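Cyclic di-GMP-binding protein XC_3703 (Xanthomonas campestris pv. campestris, PDB 5B7W) binds the bacterial second messenger cyclic di-GMP and, when the nucleotide is absent, promotes binding of a LysR-type transcriptional regulator to its target genes. Local coordinates at residues D11-E14 with L15-V19. Numbering follows the deposited sequence.
Sequences DKHE and LTNAV
Lys-12 O receives two donors from Thr-16 in the first turn of helix 12-26. Thr-16 OG1 lies 2.9 Å from Lys-12 O, tilted only slightly from the carbonyl plane, while the backbone N of Thr-16, 3.2 Å from the same oxygen, approaches from above that plane. The threonine hydroxyl folds back onto the preceding turn because OG1 stands beside its own backbone N, with chi1 -59°; CG2 then lies anti to that N. Asp-11 is the N-cap. Its OD1 accepts a nearly straight bond from Glu-14 N at 2.9 Å, using the lone pair turned away from the other carboxylate oxygen, and a weak, bent one from His-13 N; its carbonyl O takes Leu-15 N at 3.0 Å. Asn-17 N to His-13 O, at 2.7 Å, and Ala-18 N to Glu-14 O continue the helical pattern. On the outer side, the His-13 imidazole reaches along the helix, its CG anti to the backbone N (chi1 168°), and meets the Asn-17 amide obliquely, the two planes 67° apart. NE2 of His-13 comes within 2.9 Å of Asn-17 OD1, a close polar approach whose angle is too poor for a hydrogen bond. The Glu-14 carboxylate, its chain bent at chi2, instead forms a salt bridge through OE1 with Arg-71, just beyond helix 54-70. Leu-15 is buried, packing on Leu-41, Ile-47 and Leu-68 in the core of the RRM-like domain II. The capping carboxylate of Asp-11 places negative charge at the helix start, where it probably interacts favourably with the helix dipole, while the charge of Glu-14 is probably largely met by Arg-71, a bridge that links this first turn to the loop residue that follows helix 54-70.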
loop_
_atom_site.group_PDB
_atom_site.type_symbol
_atom_site.label_atom_id
_atom_site.label_comp_id
_atom_site.label_asym_id
_atom_site.label_seq_id
_atom_site.Cartn_x
_atom_site.Cartn_y
_atom_site.Cartn_z
ATOM N N ASP A 11 6.926 0.735 -5.417
ATOM C CA ASP A 11 8.055 1.321 -6.129
ATOM C C ASP A 11 8.226 2.781 -5.728
ATOM O O ASP A 11 7.282 3.573 -5.806
ATOM C CB ASP A 11 7.846 1.199 -7.638
ATOM C CG ASP A 11 9.040 1.689 -8.433
ATOM O OD1 ASP A 11 9.062 2.882 -8.799
ATOM O OD2 ASP A 11 9.955 0.879 -8.694
ATOM N N LYS A 12 9.439 3.134 -5.292
ATOM C CA LYS A 12 9.665 4.474 -4.759
ATOM C C LYS A 12 9.539 5.546 -5.834
ATOM O O LYS A 12 9.121 6.670 -5.535
ATOM C CB LYS A 12 11.036 4.555 -4.085
ATOM C CG LYS A 12 12.220 4.459 -5.035
ATOM C CD LYS A 12 13.447 5.139 -4.449
ATOM C CE LYS A 12 13.222 6.637 -4.308
ATOM N NZ LYS A 12 14.414 7.340 -3.759
ATOM N N HIS A 13 9.888 5.228 -7.082
ATOM C CA HIS A 13 9.774 6.224 -8.142
ATOM C C HIS A 13 8.321 6.440 -8.539
ATOM O O HIS A 13 7.866 7.584 -8.671
ATOM C CB HIS A 13 10.598 5.817 -9.361
ATOM C CG HIS A 13 10.303 6.641 -10.573
ATOM N ND1 HIS A 13 10.617 7.981 -10.653
ATOM C CD2 HIS A 13 9.697 6.327 -11.742
ATOM C CE1 HIS A 13 10.227 8.454 -11.824
ATOM N NE2 HIS A 13 9.666 7.470 -12.503
ATOM N N GLU A 14 7.576 5.351 -8.746
ATOM C CA GLU A 14 6.175 5.480 -9.130
ATOM C C GLU A 14 5.363 6.154 -8.031
ATOM O O GLU A 14 4.420 6.902 -8.315
ATOM C CB GLU A 14 5.591 4.109 -9.471
ATOM C CG GLU A 14 6.240 3.426 -10.670
ATOM C CD GLU A 14 5.806 4.008 -12.009
ATOM O OE1 GLU A 14 5.254 5.130 -12.040
ATOM O OE2 GLU A 14 6.017 3.335 -13.040
ATOM N N LEU A 15 5.716 5.902 -6.768
ATOM C CA LEU A 15 5.084 6.628 -5.672
ATOM C C LEU A 15 5.366 8.121 -5.780
ATOM O O LEU A 15 4.486 8.948 -5.516
ATOM C CB LEU A 15 5.571 6.081 -4.329
ATOM C CG LEU A 15 5.057 6.791 -3.074
ATOM C CD1 LEU A 15 3.537 6.812 -3.044
ATOM C CD2 LEU A 15 5.611 6.132 -1.820
ATOM N N THR A 16 6.588 8.481 -6.179
ATOM C CA THR A 16 6.921 9.886 -6.382
ATOM C C THR A 16 6.197 10.453 -7.598
ATOM O O THR A 16 5.703 11.586 -7.561
ATOM C CB THR A 16 8.434 10.049 -6.536
ATOM O OG1 THR A 16 9.092 9.545 -5.367
ATOM C CG2 THR A 16 8.802 11.513 -6.725
ATOM N N ASN A 17 6.125 9.680 -8.685
ATOM C CA ASN A 17 5.427 10.143 -9.880
ATOM C C ASN A 17 3.954 10.402 -9.596
ATOM O O ASN A 17 3.398 11.415 -10.036
ATOM C CB ASN A 17 5.582 9.127 -11.011
ATOM C CG ASN A 17 6.827 9.364 -11.843
ATOM O OD1 ASN A 17 7.040 8.706 -12.862
ATOM N ND2 ASN A 17 7.655 10.310 -11.414
ATOM N N ALA A 18 3.305 9.499 -8.854
ATOM C CA ALA A 18 1.884 9.662 -8.565
ATOM C C ALA A 18 1.620 10.933 -7.768
ATOM O O ALA A 18 0.637 11.641 -8.019
ATOM C CB ALA A 18 1.357 8.438 -7.816
ATOM N N VAL A 19 2.489 11.243 -6.802
ATOM C CA VAL A 19 2.321 12.464 -6.020
ATOM C C VAL A 19 2.557 13.692 -6.890
ATOM O O VAL A 19 1.830 14.688 -6.790
ATOM C CB VAL A 19 3.254 12.446 -4.795
ATOM C CG1 VAL A 19 3.133 13.749 -4.015
ATOM C CG2 VAL A 19 2.932 11.258 -3.903
#